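Local atomic coordinates of exonuclease (Laribacter hongkongensis, PDB entry 3SYY), a protein that digests double-stranded DNA with strict 5'-to-3' polarity as an alkaline exonuclease of the PD-(D/E)XK superfamily, with magnesium ions bound at its metal site. Residues V21-K27 and E179-V184; H70-Y75 and W149-Y155. One frame throughout, in Å; residues are numbered along the deposited sequence.

Contact 1 of 2, residues V21-K27 and E179-V184; sequences VADVMTK and EIETEV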
# COMPACT_ATOMS: atom_id res chain seq x y z
N VAL A 21 -19.31 13.10 0.40
CA VAL A 21 -20.70 12.69 0.57
C VAL A 21 -20.92 11.25 0.14
O VAL A 21 -21.72 10.52 0.76
CB VAL A 21 -21.69 13.67 -0.13
CG1 VAL A 21 -23.05 13.04 -0.24
CG2 VAL A 21 -21.79 14.91 0.68
N ALA A 22 -20.22 10.80 -0.90
CA ALA A 22 -20.39 9.41 -1.30
C ALA A 22 -20.01 8.42 -0.16
O ALA A 22 -20.63 7.37 -0.01
CB ALA A 22 -19.56 9.10 -2.57
N ASP A 23 -19.00 8.75 0.63
CA ASP A 23 -18.64 7.91 1.79
C ASP A 23 -19.75 7.90 2.85
O ASP A 23 -20.01 6.85 3.48
CB ASP A 23 -17.34 8.40 2.37
CG ASP A 23 -16.17 8.06 1.47
OD1 ASP A 23 -16.33 7.14 0.65
OD2 ASP A 23 -15.13 8.71 1.57
N VAL A 24 -20.38 9.05 3.05
CA VAL A 24 -21.54 9.14 3.93
C VAL A 24 -22.65 8.17 3.50
O VAL A 24 -23.13 7.40 4.32
CB VAL A 24 -22.05 10.56 4.06
CG1 VAL A 24 -23.35 10.64 4.89
CG2 VAL A 24 -20.98 11.44 4.71
N MET A 25 -22.99 8.16 2.21
CA MET A 25 -24.22 7.51 1.74
C MET A 25 -24.10 6.07 1.25
O MET A 25 -25.11 5.44 0.98
CB MET A 25 -24.82 8.34 0.60
CG MET A 25 -25.24 9.70 1.04
SD MET A 25 -25.88 10.55 -0.37
CE MET A 25 -27.40 9.63 -0.69
N THR A 26 -22.90 5.56 1.11
CA THR A 26 -22.75 4.29 0.39
C THR A 26 -23.20 3.09 1.22
O THR A 26 -23.07 3.09 2.46
CB THR A 26 -21.35 4.10 -0.16
OG1 THR A 26 -21.27 2.78 -0.73
CG2 THR A 26 -20.32 4.25 0.94
N LYS A 27 -23.75 2.09 0.53
CA LYS A 27 -24.31 0.89 1.18
C LYS A 27 -23.79 -0.41 0.55
O LYS A 27 -23.78 -1.46 1.20
CB LYS A 27 -25.84 0.92 1.13
CG LYS A 27 -26.49 1.70 2.27
CD LYS A 27 -27.57 2.62 1.74
CE LYS A 27 -27.59 3.94 2.51
NZ LYS A 27 -27.59 5.15 1.60
N GLU A 179 -32.48 13.65 -0.60
CA GLU A 179 -31.96 12.40 -0.06
C GLU A 179 -30.56 12.56 0.55
O GLU A 179 -30.31 12.07 1.66
CB GLU A 179 -32.02 11.35 -1.14
CG GLU A 179 -31.31 10.05 -0.89
CD GLU A 179 -31.29 9.19 -2.16
OE1 GLU A 179 -32.16 9.40 -3.05
OE2 GLU A 179 -30.40 8.30 -2.27
N ILE A 180 -29.68 13.31 -0.13
CA ILE A 180 -28.35 13.66 0.41
C ILE A 180 -28.49 14.41 1.73
O ILE A 180 -27.81 14.09 2.72
CB ILE A 180 -27.54 14.55 -0.58
CG1 ILE A 180 -27.13 13.73 -1.81
CG2 ILE A 180 -26.28 15.12 0.09
CD1 ILE A 180 -26.55 14.63 -2.99
N GLU A 181 -29.37 15.41 1.75
CA GLU A 181 -29.49 16.25 2.92
C GLU A 181 -30.03 15.38 4.09
O GLU A 181 -29.62 15.56 5.20
CB GLU A 181 -30.38 17.47 2.62
CG GLU A 181 -29.70 18.47 1.67
CD GLU A 181 -30.57 19.67 1.28
OE1 GLU A 181 -30.05 20.64 0.71
OE2 GLU A 181 -31.77 19.64 1.56
N THR A 182 -30.93 14.45 3.81
CA THR A 182 -31.46 13.56 4.85
C THR A 182 -30.34 12.73 5.46
O THR A 182 -30.17 12.71 6.70
CB THR A 182 -32.51 12.66 4.29
OG1 THR A 182 -33.61 13.49 3.89
CG2 THR A 182 -33.00 11.63 5.35
N GLU A 183 -29.59 12.05 4.59
CA GLU A 183 -28.44 11.22 5.02
C GLU A 183 -27.38 11.98 5.74
O GLU A 183 -26.83 11.48 6.74
CB GLU A 183 -27.77 10.54 3.85
CG GLU A 183 -28.68 9.61 3.16
CD GLU A 183 -28.32 8.17 3.37
OE1 GLU A 183 -27.53 7.86 4.29
OE2 GLU A 183 -28.85 7.33 2.60
N VAL A 184 -27.06 13.17 5.24
CA VAL A 184 -26.00 13.95 5.85
C VAL A 184 -26.45 14.51 7.22
O VAL A 184 -25.66 14.53 8.18
CB VAL A 184 -25.51 15.07 4.90
CG1 VAL A 184 -24.71 16.10 5.64
CG2 VAL A 184 -24.72 14.44 3.71

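Contact 2 of 2, residues H70-Y75 and W149-Y155; sequences HARARY and WCDFVSY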
# COMPACT_ATOMS: atom_id res chain seq x y z
N HIS A 70 -4.90 24.75 -15.43
CA HIS A 70 -4.77 24.60 -16.89
C HIS A 70 -6.14 24.20 -17.33
O HIS A 70 -6.65 24.73 -18.33
CB HIS A 70 -3.78 23.49 -17.30
CG HIS A 70 -2.33 23.77 -17.01
ND1 HIS A 70 -1.84 24.16 -15.78
CD2 HIS A 70 -1.24 23.57 -17.79
CE1 HIS A 70 -0.52 24.25 -15.83
NE2 HIS A 70 -0.13 23.87 -17.04
N ALA A 71 -6.72 23.21 -16.65
CA ALA A 71 -8.06 22.73 -16.98
C ALA A 71 -9.09 23.86 -16.91
O ALA A 71 -9.97 23.96 -17.79
CB ALA A 71 -8.50 21.56 -16.04
N ARG A 72 -9.01 24.66 -15.86
CA ARG A 72 -9.91 25.81 -15.67
C ARG A 72 -9.78 26.73 -16.91
O ARG A 72 -10.80 27.15 -17.47
CB ARG A 72 -9.62 26.61 -14.38
CG ARG A 72 -10.73 27.68 -14.05
CD ARG A 72 -10.53 28.38 -12.64
NE ARG A 72 -10.82 27.42 -11.55
CZ ARG A 72 -9.90 26.73 -10.85
NH1 ARG A 72 -8.59 26.89 -11.07
NH2 ARG A 72 -10.30 25.87 -9.92
N ALA A 73 -8.55 27.03 -17.32
CA ALA A 73 -8.34 27.91 -18.47
C ALA A 73 -8.90 27.27 -19.72
O ALA A 73 -9.63 27.94 -20.45
CB ALA A 73 -6.88 28.28 -18.65
N ARG A 74 -8.61 26.00 -19.96
CA ARG A 74 -9.15 25.29 -21.11
C ARG A 74 -10.68 25.34 -21.18
O ARG A 74 -11.27 25.47 -22.28
CB ARG A 74 -8.66 23.84 -21.16
CG ARG A 74 -9.17 23.04 -22.38
CD ARG A 74 -8.50 23.53 -23.74
NE ARG A 74 -8.74 22.51 -24.76
CZ ARG A 74 -7.92 21.49 -25.07
NH1 ARG A 74 -6.71 21.38 -24.52
NH2 ARG A 74 -8.29 20.60 -25.98
N TYR A 75 -11.33 25.21 -20.02
CA TYR A 75 -12.79 25.24 -20.01
C TYR A 75 -13.29 26.61 -20.51
O TYR A 75 -14.20 26.66 -21.32
CB TYR A 75 -13.31 25.02 -18.58
CG TYR A 75 -14.77 25.32 -18.37
CD1 TYR A 75 -15.75 24.40 -18.75
CD2 TYR A 75 -15.19 26.52 -17.78
CE1 TYR A 75 -17.09 24.64 -18.50
CE2 TYR A 75 -16.55 26.78 -17.54
CZ TYR A 75 -17.49 25.83 -17.90
OH TYR A 75 -18.84 26.00 -17.69
N TRP A 149 -26.84 24.07 -12.21
CA TRP A 149 -26.10 22.98 -12.91
C TRP A 149 -24.63 23.07 -12.58
O TRP A 149 -24.15 24.08 -12.09
CB TRP A 149 -26.26 23.09 -14.45
CG TRP A 149 -26.02 24.49 -14.98
CD1 TRP A 149 -26.98 25.46 -15.25
CD2 TRP A 149 -24.76 25.08 -15.34
NE1 TRP A 149 -26.39 26.60 -15.74
CE2 TRP A 149 -25.03 26.39 -15.83
CE3 TRP A 149 -23.43 24.61 -15.37
CZ2 TRP A 149 -24.03 27.25 -16.26
CZ3 TRP A 149 -22.43 25.47 -15.80
CH2 TRP A 149 -22.74 26.77 -16.25
N CYS A 150 -23.88 22.03 -12.95
CA CYS A 150 -22.43 22.02 -12.74
C CYS A 150 -21.86 21.32 -13.97
O CYS A 150 -22.33 20.27 -14.36
CB CYS A 150 -22.06 21.20 -11.51
SG CYS A 150 -20.25 21.18 -11.21
N ASP A 151 -20.89 21.96 -14.59
CA ASP A 151 -20.20 21.37 -15.73
C ASP A 151 -19.04 20.54 -15.14
O ASP A 151 -18.19 21.05 -14.43
CB ASP A 151 -19.61 22.49 -16.58
CG ASP A 151 -20.61 22.98 -17.69
OD1 ASP A 151 -21.58 22.24 -17.97
OD2 ASP A 151 -20.42 24.09 -18.20
N PHE A 152 -19.05 19.26 -15.42
CA PHE A 152 -18.00 18.38 -14.95
C PHE A 152 -16.92 18.35 -16.02
O PHE A 152 -17.23 18.04 -17.17
CB PHE A 152 -18.61 17.00 -14.83
CG PHE A 152 -17.59 15.94 -14.48
CD1 PHE A 152 -17.00 15.17 -15.49
CD2 PHE A 152 -17.23 15.72 -13.15
CE1 PHE A 152 -16.05 14.15 -15.16
CE2 PHE A 152 -16.30 14.70 -12.81
CZ PHE A 152 -15.68 13.94 -13.83
N VAL A 153 -15.71 18.75 -15.69
CA VAL A 153 -14.61 18.79 -16.66
C VAL A 153 -13.61 17.71 -16.23
O VAL A 153 -13.25 17.67 -15.04
CB VAL A 153 -13.91 20.15 -16.62
CG1 VAL A 153 -12.60 20.17 -17.52
CG2 VAL A 153 -14.91 21.27 -17.10
N SER A 154 -13.20 16.85 -17.17
CA SER A 154 -12.00 16.01 -16.99
C SER A 154 -10.92 16.48 -17.99
O SER A 154 -11.24 16.78 -19.16
CB SER A 154 -12.38 14.54 -17.15
OG SER A 154 -11.28 13.65 -16.97
N TYR A 155 -9.67 16.62 -17.54
CA TYR A 155 -8.61 17.16 -18.39
C TYR A 155 -7.30 16.40 -18.22
O TYR A 155 -6.82 16.18 -17.08
CB TYR A 155 -8.36 18.60 -18.02
CG TYR A 155 -7.30 19.31 -18.81
CD1 TYR A 155 -7.54 19.70 -20.14
CD2 TYR A 155 -6.09 19.66 -18.22
CE1 TYR A 155 -6.54 20.37 -20.86
CE2 TYR A 155 -5.11 20.33 -18.92
CZ TYR A 155 -5.35 20.69 -20.24
OH TYR A 155 -4.35 21.34 -20.90

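Contact 1 of 2, residues V21-K27 and E179-V184
Met25 lays its thioether across the helix of residues 179-184, running over Ile180 and between the stems of Glu179 and Glu183. CG leaves on the side of the backbone N and the chain stays extended through chi2 (179°), which carries SD to 3.7 Å from Ile180 CG1. A bend at chi3 (69°) then turns the methyl CE obliquely across the end of Glu179, 3.6 Å from OE2 and close to CG. On the other flank, Met25 CG rests 3.9 Å from Glu183 CB. Val21 and Val24 extend the apolar layer: Val21 CG1 meets the Ile180 CG2 branch at 3.9 Å, and Val184 CG2 lies 4.2 Å from both Val21 CG2 and Val24 CG1.

At the margin the contact turns polar. Lys27 curls back past the end of its helix, and its NZ approaches Glu183 from the opposite direction, forming a 2.7 Å salt bridge to OE2. The ammonium comes in on the syn side but well out of the carboxylate plane. The same NZ donates to Met25 O at 2.6 Å, so the lysine ties the last turn of one helix to the side of the other.

Thr140 and Phe97 also pack against this apolar layer. The whole is an oblique helix-helix packing, axes 71° apart, joining the short helix 21-25, near the start of the chain, to the long C-terminal helix 174-205.

Contact 2 of 2, residues H70-Y75 and W149-Y155
The Tyr155 ring takes Ala71 on one face and Arg74 at its edge. Ala71 CA sits 4.1 Å from the ring centroid and 22° off the normal, a CH-pi contact displaced toward the rim, while Ala71 CB touches Tyr155 CB. At the edge, near the ring plane, Arg74 NH1 comes within 3.8 Å of CE1, its guanidinium turned almost perpendicular to the ring (84°). A bend at chi2 in Arg74 brings CG as well as NH1 near CE1; its NE is held by a salt bridge to Glu78 on the same helix. His70 adds its CB beside CE2.

Farther along, the edge of the Tyr75 ring faces Asp151. Tyr75 OH donates to Asp151 OD2 over a short 2.5 Å, using the anti lone pair of that oxygen, with ring and carboxylate planes 66° apart. OD1 of the same carboxylate is paired with Arg169 on the neighbouring strand, so Asp151 is gripped from both oxygens, and its partners should stabilise the negative charge. Tyr75 CG stands opposite the backbone N, sending the ring out over the strand, where CD1 lies 3.6 Å from Val153 CG2. Tyr75 OH also lies at the edge of the Trp149 indole, 4.1 Å from CZ3.

Asp151, Val153 and Tyr155 alternate with Cys150 and Phe152, which pack on helix 132-145 across the sheet, so strand 149-155 has a helix on each side. Its neighbour, strand 109-114, carries the magnesium ligands Glu112 and Ile113, and Ala71 also touches Ile113. This is helix-on-sheet packing in the alpha/beta core of the PD-(D/E)XK nuclease fold, next to the metal site.

How the contacts relate
From the N terminus the chain runs through helix 7-12 and strand 16-17 to helix 21-25, whose partner arrives only with helix 174-205; contact 1 therefore closes a long loop spanning most of the modelled chain. Within it, helix 59-79 supplies the first half of contact 2, and strand 149-155 returns to that helix after the chain has passed through strand 109-114 and helix 132-145. The smaller loop is wholly enclosed by the larger. The two contacts do not touch: their centres are 25 Å apart, on opposite sides of the chain's centre. Contact 2 joins a helix to the central sheet, whereas contact 1 joins an early helix to the start of the last one.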